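Lysin (Enterococcus phage IMEEF1, PDB 6IST) probably cleaves the peptidoglycan of enterococcal cell walls through a calcium-binding CHAP domain, releasing phage progeny at the end of infection. Local coordinates at residues C[24-32]-C[109-120]; C[46-54]-C[79-90]. All blocks are in the same frame, centred on the assembly; numbering follows the deposited sequence.

Both contacts lie within the CHAP domain, their centres about 15 Å apart, and along the chain interaction 2 is nested inside the loop that interaction 1 closes. Interaction 1 joins the calcium-binding loop and the start of helix 29-41 to the loop between strands 103-108 and 123-128. Interaction 2 ties the turn between strands 77-80 and 90-94 of the same antiparallel sheet to the loop after strand 43-44. They meet where Cys29 CB packs 3.4 Å from His90 ND1, the helix start facing the sheet. Cys29, His90 and Asp108 have the layout of a Cys-His-Asp triad, as in papain-like CHAP hydrolases, so each contact probably contributes one triad residue, Cys29 in interaction 1 and His90 in interaction 2.

Interaction 1. Residues C[24-32]-C[109-120]; sequences WYGTQCMDL and QNWINPSLEVGS. With CA (calcium ion), chain E.
Gln28 tucks its side-chain amide edge-on against the loop 115-119, where NE2 gives one hydrogen to Ser115 O at 3.1 Å and the other to Tyr25 O of its own segment, the latter nearly straight at 171°. Both acceptors lie close to the amide plane, which fixes its rotation; a bend at chi2 (-71°) turns the group back to reach them. A glutamine suits this place because a single NH2 can serve two backbone carbonyls. Alongside runs the Asn110 amide, its plane 76° from that of Gln28, while Asn110 OD1 takes the backbone N-H of Ser115 on a lone pair. Thr27 and Gly119 form a single beta bridge, made by Thr27 N to Val118 O (3.0 Å) and a weak bond from Ser120 N to Thr27 O. Segment 24-32 carries part of the calcium site: Trp24 O, Gly26 O and Asp31 OD2 bind the ion, completed by Asp20 and Asp22. Asp31 OD2 also accepts from Gln28 N, while OD1 takes the backbone N-H of Ala21. Extended beyond CG, Gln109 sends NE2 to Gln28 O (2.8 Å) and OE1 to Val19 N. Water 1 bridges Cys29 O and Gln109 N; water 2 joins Cys29 N to Asn110 ND2.

Interaction 2. Residues C[46-54]-C[79-90]; sequences YGNAIALVD and IWGLGYYAQYGH
Ile79 meets Leu52 and Val53 at the start of the segment, where strand 77-80 of the antiparallel CHAP sheet leads through a long turn into strand 90-94. Its two branches divide the work: CD1 reaches Leu52 CB at 4.0 Å, while CG2 lies against Val53 CG2. A beta-branched residue suits a strand and here offers two separate apolar ends to residues 49-53, whose backbone angles are helical. Next along the strand, Trp80 exchanges backbone hydrogen bonds with His90, pairing the two strands. At Gly81 the absence of a side chain lets Ile50 CD1 come to 3.6 Å from the CA. Ile50 is the wedge of the contact: with CG1 anti to the backbone N (chi1 -169°), it enters the turn, CG1 lying 3.5 Å from Ala86 O and CG2 near Gln87 O. Gln87 O also takes a hydrogen from water 3, which accepts from Asn48 ND2. That amide nitrogen stands at the edge of the Tyr88 ring, the two planes 78° apart. The direct backbone link is Ile50 N to Tyr88 O, 3.1 Å long, with the donor 49° above the carbonyl plane. Gly89 adopts positive phi and carries no CB that would collide with Ile50 N, so the backbones close to a CA-CA distance of 4.2 Å. Beyond it His90 NE2 bonds to Asp108, and the small Ala49 methyl, CB, rests 3.5 Å from His90 N.

Interaction 1. Residues C[24-32]-C[109-120]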
loop_
_atom_site.group_PDB
_atom_site.type_symbol
_atom_site.label_atom_id
_atom_site.label_comp_id
_atom_site.label_asym_id
_atom_site.label_seq_id
_atom_site.Cartn_x
_atom_site.Cartn_y
_atom_site.Cartn_z
ATOM N N TRP C 24 -3.165 24.355 -1.241
ATOM C CA TRP C 24 -2.518 25.506 -1.874
ATOM C C TRP C 24 -3.397 26.125 -2.915
ATOM O O TRP C 24 -3.938 25.396 -3.729
ATOM C CB TRP C 24 -1.290 25.064 -2.610
ATOM C CG TRP C 24 -0.192 24.688 -1.736
ATOM C CD1 TRP C 24 0.031 23.467 -1.166
ATOM C CD2 TRP C 24 0.903 25.532 -1.338
ATOM N NE1 TRP C 24 1.170 23.514 -0.381
ATOM C CE2 TRP C 24 1.741 24.752 -0.505
ATOM C CE3 TRP C 24 1.238 26.865 -1.588
ATOM C CZ2 TRP C 24 2.892 25.259 0.079
ATOM C CZ3 TRP C 24 2.422 27.374 -1.025
ATOM C CH2 TRP C 24 3.218 26.557 -0.183
ATOM N N TYR C 25 -3.521 27.442 -2.875
ATOM C CA TYR C 25 -4.111 28.266 -3.920
ATOM C C TYR C 25 -5.570 27.936 -4.235
ATOM O O TYR C 25 -6.012 28.067 -5.396
ATOM C CB TYR C 25 -3.304 28.221 -5.161
ATOM C CG TYR C 25 -1.878 28.606 -4.965
ATOM C CD1 TYR C 25 -1.532 29.869 -4.460
ATOM C CD2 TYR C 25 -0.864 27.716 -5.306
ATOM C CE1 TYR C 25 -0.190 30.219 -4.269
ATOM C CE2 TYR C 25 0.473 28.071 -5.138
ATOM C CZ TYR C 25 0.791 29.323 -4.642
ATOM O OH TYR C 25 2.120 29.646 -4.507
ATOM N N GLY C 26 -6.447 27.429 -3.220
ATOM C CA GLY C 26 -7.845 26.971 -3.287
ATOM C C GLY C 26 -8.070 25.925 -4.363
ATOM O O GLY C 26 -7.389 24.877 -4.412
ATOM N N THR C 27 -9.036 26.182 -5.240
ATOM C CA THR C 27 -9.543 25.095 -6.099
ATOM C C THR C 27 -8.978 25.239 -7.509
ATOM O O THR C 27 -9.569 25.787 -8.375
ATOM C CB THR C 27 -11.069 25.088 -6.019
ATOM O OG1 THR C 27 -11.575 26.324 -6.552
ATOM C CG2 THR C 27 -11.521 24.894 -4.525
ATOM N N GLN C 28 -7.717 24.811 -7.712
ATOM C CA GLN C 28 -7.062 24.840 -8.987
ATOM C C GLN C 28 -7.492 23.687 -9.895
ATOM O O GLN C 28 -8.194 22.768 -9.433
ATOM C CB GLN C 28 -5.574 24.793 -8.766
ATOM C CG GLN C 28 -5.075 26.009 -7.953
ATOM C CD GLN C 28 -5.113 27.305 -8.742
ATOM O OE1 GLN C 28 -4.768 27.359 -9.938
ATOM N NE2 GLN C 28 -5.506 28.384 -8.083
ATOM N N CYS C 29 -7.040 23.712 -11.133
ATOM C CA CYS C 29 -7.447 22.638 -12.073
ATOM C C CYS C 29 -6.981 21.253 -11.671
ATOM O O CYS C 29 -7.784 20.264 -11.660
ATOM C CB CYS C 29 -7.096 22.976 -13.464
ATOM S SG CYS C 29 -5.323 22.851 -13.883
ATOM N N MET C 30 -5.719 21.162 -11.252
ATOM C CA MET C 30 -5.202 19.848 -10.853
ATOM C C MET C 30 -5.903 19.269 -9.614
ATOM O O MET C 30 -5.984 18.037 -9.457
ATOM C CB MET C 30 -3.659 19.962 -10.696
ATOM C CG MET C 30 -2.799 18.695 -10.752
ATOM S SD MET C 30 -3.117 17.397 -11.959
ATOM C CE MET C 30 -1.582 16.396 -11.804
ATOM N N ASP C 31 -6.372 20.129 -8.688
ATOM C CA ASP C 31 -7.123 19.701 -7.554
ATOM C C ASP C 31 -8.292 18.791 -7.910
ATOM O O ASP C 31 -8.542 17.866 -7.195
ATOM C CB ASP C 31 -7.633 20.862 -6.715
ATOM C CG ASP C 31 -6.518 21.559 -5.955
ATOM O OD1 ASP C 31 -5.878 20.930 -5.087
ATOM O OD2 ASP C 31 -6.294 22.749 -6.217
ATOM N N LEU C 32 -9.025 19.104 -8.984
ATOM C CA LEU C 32 -10.147 18.270 -9.350
ATOM C C LEU C 32 -9.703 16.899 -9.812
ATOM O O LEU C 32 -10.217 15.866 -9.354
ATOM C CB LEU C 32 -10.924 18.913 -10.517
ATOM C CG LEU C 32 -12.118 18.087 -11.008
ATOM C CD1 LEU C 32 -13.010 17.840 -9.819
ATOM C CD2 LEU C 32 -12.868 18.873 -12.057
ATOM N N GLN C 109 -11.945 22.831 -13.003
ATOM C CA GLN C 109 -11.791 23.995 -12.117
ATOM C C GLN C 109 -10.855 24.957 -12.671
ATOM O O GLN C 109 -9.927 24.577 -13.397
ATOM C CB GLN C 109 -11.306 23.575 -10.725
ATOM C CG GLN C 109 -12.334 22.766 -10.010
ATOM C CD GLN C 109 -11.991 22.332 -8.609
ATOM O OE1 GLN C 109 -12.908 22.012 -7.860
ATOM N NE2 GLN C 109 -10.707 22.234 -8.260
ATOM N N ASN C 110 -11.093 26.223 -12.339
ATOM C CA ASN C 110 -10.185 27.298 -12.702
ATOM C C ASN C 110 -10.072 27.579 -14.163
ATOM O O ASN C 110 -9.010 28.037 -14.671
ATOM C CB ASN C 110 -8.802 27.104 -12.075
ATOM C CG ASN C 110 -8.153 28.438 -11.721
ATOM O OD1 ASN C 110 -8.827 29.406 -11.456
ATOM N ND2 ASN C 110 -6.859 28.483 -11.764
ATOM N N TRP C 111 -11.178 27.367 -14.869
ATOM C CA TRP C 111 -11.277 27.673 -16.291
ATOM C C TRP C 111 -12.070 28.953 -16.425
ATOM O O TRP C 111 -11.565 29.920 -17.013
ATOM C CB TRP C 111 -11.912 26.539 -17.118
ATOM C CG TRP C 111 -12.083 26.884 -18.576
ATOM C CD1 TRP C 111 -13.208 27.413 -19.176
ATOM C CD2 TRP C 111 -11.090 26.839 -19.569
ATOM N NE1 TRP C 111 -12.971 27.641 -20.476
ATOM C CE2 TRP C 111 -11.689 27.252 -20.775
ATOM C CE3 TRP C 111 -9.774 26.363 -19.598
ATOM C CZ2 TRP C 111 -11.007 27.292 -21.971
ATOM C CZ3 TRP C 111 -9.099 26.403 -20.765
ATOM C CH2 TRP C 111 -9.715 26.858 -21.969
ATOM N N ILE C 112 -13.304 28.935 -15.951
ATOM C CA ILE C 112 -14.136 30.140 -15.873
ATOM C C ILE C 112 -13.723 30.982 -14.668
ATOM O O ILE C 112 -13.582 30.452 -13.539
ATOM C CB ILE C 112 -15.601 29.749 -15.739
ATOM C CG1 ILE C 112 -16.056 29.243 -17.097
ATOM C CG2 ILE C 112 -16.466 30.954 -15.339
ATOM C CD1 ILE C 112 -17.279 28.365 -16.986
ATOM N N ASN C 113 -13.506 32.269 -14.892
ATOM C CA ASN C 113 -13.083 33.207 -13.792
ATOM C C ASN C 113 -11.879 32.631 -13.081
ATOM O O ASN C 113 -11.864 32.481 -11.898
ATOM C CB ASN C 113 -14.207 33.486 -12.828
ATOM C CG ASN C 113 -15.341 34.258 -13.443
ATOM O OD1 ASN C 113 -15.150 35.109 -14.353
ATOM N ND2 ASN C 113 -16.577 34.001 -12.933
ATOM N N PRO C 114 -10.814 32.427 -13.833
ATOM C CA PRO C 114 -9.633 31.831 -13.189
ATOM C C PRO C 114 -8.964 32.739 -12.220
ATOM O O PRO C 114 -9.060 33.976 -12.338
ATOM C CB PRO C 114 -8.706 31.561 -14.343
ATOM C CG PRO C 114 -9.116 32.561 -15.403
ATOM C CD PRO C 114 -10.593 32.687 -15.231
ATOM N N SER C 115 -8.327 32.137 -11.223
ATOM C CA SER C 115 -7.689 32.898 -10.172
ATOM C C SER C 115 -6.442 32.199 -9.759
ATOM O O SER C 115 -6.493 31.048 -9.375
ATOM C CB SER C 115 -8.591 33.087 -8.947
ATOM O OG SER C 115 -7.812 33.604 -7.847
ATOM N N LEU C 116 -5.321 32.926 -9.791
ATOM C CA LEU C 116 -4.060 32.405 -9.279
ATOM C C LEU C 116 -4.067 32.141 -7.762
ATOM O O LEU C 116 -3.398 31.201 -7.298
ATOM C CB LEU C 116 -2.921 33.390 -9.594
ATOM C CG LEU C 116 -2.618 33.762 -11.061
ATOM C CD1 LEU C 116 -1.654 34.966 -11.058
ATOM C CD2 LEU C 116 -2.011 32.638 -11.863
ATOM N N GLU C 117 -4.854 32.898 -7.006
ATOM C CA GLU C 117 -4.823 32.868 -5.554
ATOM C C GLU C 117 -5.784 31.820 -4.985
ATOM O O GLU C 117 -5.454 31.150 -4.063
ATOM C CB GLU C 117 -5.230 34.246 -4.959
ATOM C CG GLU C 117 -4.444 35.463 -5.482
ATOM C CD GLU C 117 -4.815 35.914 -6.928
ATOM O OE1 GLU C 117 -4.051 36.702 -7.538
ATOM O OE2 GLU C 117 -5.857 35.477 -7.482
ATOM N N VAL C 118 -7.007 31.748 -5.516
ATOM C CA VAL C 118 -8.066 30.897 -4.937
ATOM C C VAL C 118 -8.735 29.919 -5.923
ATOM O O VAL C 118 -9.539 29.115 -5.497
ATOM C CB VAL C 118 -9.132 31.761 -4.226
ATOM C CG1 VAL C 118 -8.462 32.627 -3.142
ATOM C CG2 VAL C 118 -9.902 32.639 -5.185
ATOM N N GLY C 119 -8.317 29.957 -7.172
ATOM C CA GLY C 119 -8.861 29.109 -8.232
ATOM C C GLY C 119 -10.319 29.463 -8.296
ATOM O O GLY C 119 -10.710 30.608 -8.145
ATOM N N SER C 120 -11.152 28.369 -9.095
ATOM C CA SER C 120 -12.539 28.796 -9.149
ATOM C C SER C 120 -13.277 27.516 -9.172
ATOM O O SER C 120 -12.683 26.499 -9.469
ATOM C CB SER C 120 -12.756 29.559 -10.483
ATOM O OG SER C 120 -12.624 28.790 -11.659
HETATM CA CA CA E . -5.430 23.720 -4.095
HETATM O O HOH W 1 -9.984 20.740 -13.349
HETATM O O HOH W 2 -5.558 25.907 -12.287
#

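Interaction 2. Residues C[46-54]-C[79-90]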
loop_
_atom_site.group_PDB
_atom_site.type_symbol
_atom_site.label_atom_id
_atom_site.label_comp_id
_atom_site.label_asym_id
_atom_site.label_seq_id
_atom_site.Cartn_x
_atom_site.Cartn_y
_atom_site.Cartn_z
ATOM N N TYR C 46 0.934 13.457 -9.554
ATOM C CA TYR C 46 1.958 14.324 -9.024
ATOM C C TYR C 46 2.079 15.602 -9.848
ATOM O O TYR C 46 1.822 15.637 -11.036
ATOM C CB TYR C 46 3.258 13.531 -9.051
ATOM C CG TYR C 46 4.398 14.344 -8.643
ATOM C CD1 TYR C 46 4.654 14.569 -7.279
ATOM C CD2 TYR C 46 5.236 14.921 -9.595
ATOM C CE1 TYR C 46 5.740 15.344 -6.884
ATOM C CE2 TYR C 46 6.307 15.719 -9.197
ATOM C CZ TYR C 46 6.551 15.902 -7.852
ATOM O OH TYR C 46 7.615 16.664 -7.468
ATOM N N GLY C 47 2.408 16.706 -9.205
ATOM C CA GLY C 47 2.807 17.899 -9.926
ATOM C C GLY C 47 1.682 18.779 -10.409
ATOM O O GLY C 47 0.568 18.718 -9.942
ATOM N N ASN C 48 2.020 19.679 -11.295
ATOM C CA ASN C 48 1.039 20.536 -11.974
ATOM C C ASN C 48 0.419 19.719 -13.080
ATOM O O ASN C 48 0.874 18.628 -13.355
ATOM C CB ASN C 48 1.743 21.728 -12.581
ATOM C CG ASN C 48 2.193 22.699 -11.536
ATOM O OD1 ASN C 48 1.558 22.818 -10.533
ATOM N ND2 ASN C 48 3.278 23.442 -11.805
ATOM N N ALA C 49 -0.588 20.275 -13.731
ATOM C CA ALA C 49 -1.238 19.601 -14.819
ATOM C C ALA C 49 -0.331 19.107 -15.904
ATOM O O ALA C 49 -0.524 18.042 -16.452
ATOM C CB ALA C 49 -2.316 20.536 -15.384
ATOM N N ILE C 50 0.681 19.896 -16.285
ATOM C CA ILE C 50 1.550 19.562 -17.338
ATOM C C ILE C 50 2.353 18.299 -17.079
ATOM O O ILE C 50 2.762 17.635 -18.011
ATOM C CB ILE C 50 2.528 20.742 -17.624
ATOM C CG1 ILE C 50 3.322 20.548 -18.923
ATOM C CG2 ILE C 50 3.468 21.037 -16.432
ATOM C CD1 ILE C 50 2.377 20.493 -20.114
ATOM N N ALA C 51 2.616 17.997 -15.807
ATOM C CA ALA C 51 3.273 16.749 -15.432
ATOM C C ALA C 51 2.437 15.525 -15.753
ATOM O O ALA C 51 2.989 14.429 -15.889
ATOM C CB ALA C 51 3.639 16.712 -13.978
ATOM N N LEU C 52 1.119 15.667 -15.939
ATOM C CA LEU C 52 0.384 14.501 -16.504
ATOM C C LEU C 52 0.873 13.968 -17.896
ATOM O O LEU C 52 0.555 12.843 -18.326
ATOM C CB LEU C 52 -1.099 14.876 -16.583
ATOM C CG LEU C 52 -1.828 15.105 -15.263
ATOM C CD1 LEU C 52 -3.176 15.773 -15.486
ATOM C CD2 LEU C 52 -1.990 13.828 -14.425
ATOM N N VAL C 53 1.591 14.759 -18.664
ATOM C CA VAL C 53 2.063 14.356 -19.995
ATOM C C VAL C 53 3.017 13.192 -19.844
ATOM O O VAL C 53 3.018 12.277 -20.629
ATOM C CB VAL C 53 2.764 15.533 -20.724
ATOM C CG1 VAL C 53 3.566 15.063 -21.923
ATOM C CG2 VAL C 53 1.752 16.506 -21.200
ATOM N N ASP C 54 3.847 13.213 -18.825
ATOM C CA ASP C 54 4.870 12.171 -18.830
ATOM C C ASP C 54 5.158 11.470 -17.492
ATOM O O ASP C 54 5.988 10.583 -17.450
ATOM C CB ASP C 54 6.149 12.841 -19.346
ATOM C CG ASP C 54 6.707 13.828 -18.346
ATOM O OD1 ASP C 54 7.948 14.028 -18.381
ATOM O OD2 ASP C 54 5.926 14.406 -17.547
ATOM N N ILE C 79 -5.834 16.600 -20.722
ATOM C CA ILE C 79 -4.587 17.292 -20.556
ATOM C C ILE C 79 -4.384 18.352 -21.628
ATOM O O ILE C 79 -4.330 18.038 -22.828
ATOM C CB ILE C 79 -3.428 16.277 -20.624
ATOM C CG1 ILE C 79 -3.655 15.006 -19.790
ATOM C CG2 ILE C 79 -2.127 16.989 -20.222
ATOM C CD1 ILE C 79 -2.651 13.940 -20.134
ATOM N N TRP C 80 -4.189 19.602 -21.198
ATOM C CA TRP C 80 -3.771 20.679 -22.047
ATOM C C TRP C 80 -2.331 20.891 -21.805
ATOM O O TRP C 80 -1.924 21.077 -20.611
ATOM C CB TRP C 80 -4.485 21.912 -21.710
ATOM C CG TRP C 80 -5.894 22.065 -22.156
ATOM C CD1 TRP C 80 -6.342 22.822 -23.233
ATOM C CD2 TRP C 80 -7.079 21.487 -21.568
ATOM N NE1 TRP C 80 -7.719 22.757 -23.304
ATOM C CE2 TRP C 80 -8.191 21.928 -22.333
ATOM C CE3 TRP C 80 -7.302 20.632 -20.535
ATOM C CZ2 TRP C 80 -9.503 21.522 -22.012
ATOM C CZ3 TRP C 80 -8.616 20.270 -20.163
ATOM C CH2 TRP C 80 -9.680 20.712 -20.946
ATOM N N GLY C 81 -1.558 20.873 -22.882
ATOM C CA GLY C 81 -0.083 21.042 -22.714
ATOM C C GLY C 81 0.648 21.772 -23.808
ATOM O O GLY C 81 1.882 21.675 -23.850
ATOM N N LEU C 82 -0.057 22.425 -24.724
ATOM C CA LEU C 82 0.539 23.030 -25.922
ATOM C C LEU C 82 0.313 24.483 -25.916
ATOM O O LEU C 82 -0.692 24.963 -25.407
ATOM C CB LEU C 82 -0.041 22.458 -27.206
ATOM C CG LEU C 82 0.216 20.933 -27.264
ATOM C CD1 LEU C 82 -0.584 20.339 -28.428
ATOM C CD2 LEU C 82 1.677 20.634 -27.397
ATOM N N GLY C 83 1.248 25.241 -26.475
ATOM C CA GLY C 83 1.023 26.686 -26.569
ATOM C C GLY C 83 1.150 27.351 -25.204
ATOM O O GLY C 83 2.104 27.062 -24.445
ATOM N N TYR C 84 0.183 28.212 -24.857
ATOM C CA TYR C 84 0.095 28.792 -23.482
ATOM C C TYR C 84 0.126 27.766 -22.351
ATOM O O TYR C 84 0.607 28.031 -21.274
ATOM C CB TYR C 84 -1.203 29.597 -23.269
ATOM C CG TYR C 84 -1.230 30.905 -24.003
ATOM C CD1 TYR C 84 -0.314 31.920 -23.700
ATOM C CD2 TYR C 84 -2.158 31.140 -25.014
ATOM C CE1 TYR C 84 -0.322 33.123 -24.395
ATOM C CE2 TYR C 84 -2.173 32.332 -25.719
ATOM C CZ TYR C 84 -1.268 33.330 -25.403
ATOM O OH TYR C 84 -1.332 34.530 -26.102
ATOM N N TYR C 85 -0.384 26.574 -22.586
ATOM C CA TYR C 85 -0.523 25.600 -21.581
ATOM C C TYR C 85 0.762 24.814 -21.365
ATOM O O TYR C 85 0.797 23.941 -20.524
ATOM C CB TYR C 85 -1.643 24.640 -22.008
ATOM C CG TYR C 85 -2.945 25.360 -22.178
ATOM C CD1 TYR C 85 -3.685 25.705 -21.080
ATOM C CD2 TYR C 85 -3.435 25.645 -23.410
ATOM C CE1 TYR C 85 -4.896 26.371 -21.216
ATOM C CE2 TYR C 85 -4.621 26.328 -23.571
ATOM C CZ TYR C 85 -5.352 26.650 -22.480
ATOM O OH TYR C 85 -6.564 27.311 -22.635
ATOM N N ALA C 86 1.833 25.098 -22.150
ATOM C CA ALA C 86 3.027 24.272 -22.060
ATOM C C ALA C 86 3.685 24.535 -20.716
ATOM O O ALA C 86 4.378 23.666 -20.191
ATOM C CB ALA C 86 3.990 24.496 -23.235
ATOM N N GLN C 87 3.484 25.706 -20.132
ATOM C CA GLN C 87 4.169 25.969 -18.885
ATOM C C GLN C 87 3.646 25.200 -17.670
ATOM O O GLN C 87 4.424 24.514 -16.977
ATOM C CB GLN C 87 4.157 27.449 -18.627
ATOM C CG GLN C 87 5.064 27.787 -17.487
ATOM C CD GLN C 87 5.205 29.278 -17.315
ATOM O OE1 GLN C 87 4.404 30.044 -17.845
ATOM N NE2 GLN C 87 6.170 29.693 -16.491
ATOM N N TYR C 88 2.348 25.355 -17.372
ATOM C CA TYR C 88 1.699 24.752 -16.221
ATOM C C TYR C 88 0.660 23.677 -16.535
ATOM O O TYR C 88 0.312 22.896 -15.680
ATOM C CB TYR C 88 1.025 25.812 -15.418
ATOM C CG TYR C 88 1.993 26.828 -14.872
ATOM C CD1 TYR C 88 2.948 26.456 -13.930
ATOM C CD2 TYR C 88 1.949 28.145 -15.297
ATOM C CE1 TYR C 88 3.852 27.393 -13.424
ATOM C CE2 TYR C 88 2.855 29.099 -14.796
ATOM C CZ TYR C 88 3.790 28.713 -13.861
ATOM O OH TYR C 88 4.678 29.633 -13.355
ATOM N N GLY C 89 0.109 23.749 -17.741
ATOM C CA GLY C 89 -0.962 22.875 -18.176
ATOM C C GLY C 89 -2.343 23.247 -17.664
ATOM O O GLY C 89 -2.553 24.197 -16.941
ATOM N N HIS C 90 -3.310 22.464 -18.115
ATOM C CA HIS C 90 -4.653 22.516 -17.553
ATOM C C HIS C 90 -5.169 21.106 -17.599
ATOM O O HIS C 90 -4.700 20.317 -18.384
ATOM C CB HIS C 90 -5.499 23.458 -18.419
ATOM C CG HIS C 90 -6.895 23.602 -17.931
ATOM N ND1 HIS C 90 -7.229 24.099 -16.699
ATOM C CD2 HIS C 90 -8.045 23.242 -18.521
ATOM C CE1 HIS C 90 -8.540 24.043 -16.539
ATOM N NE2 HIS C 90 -9.054 23.519 -17.649
HETATM O O HOH W 3 5.013 23.404 -14.349
HETATM O O HOH W 4 -1.461 22.864 -12.864
#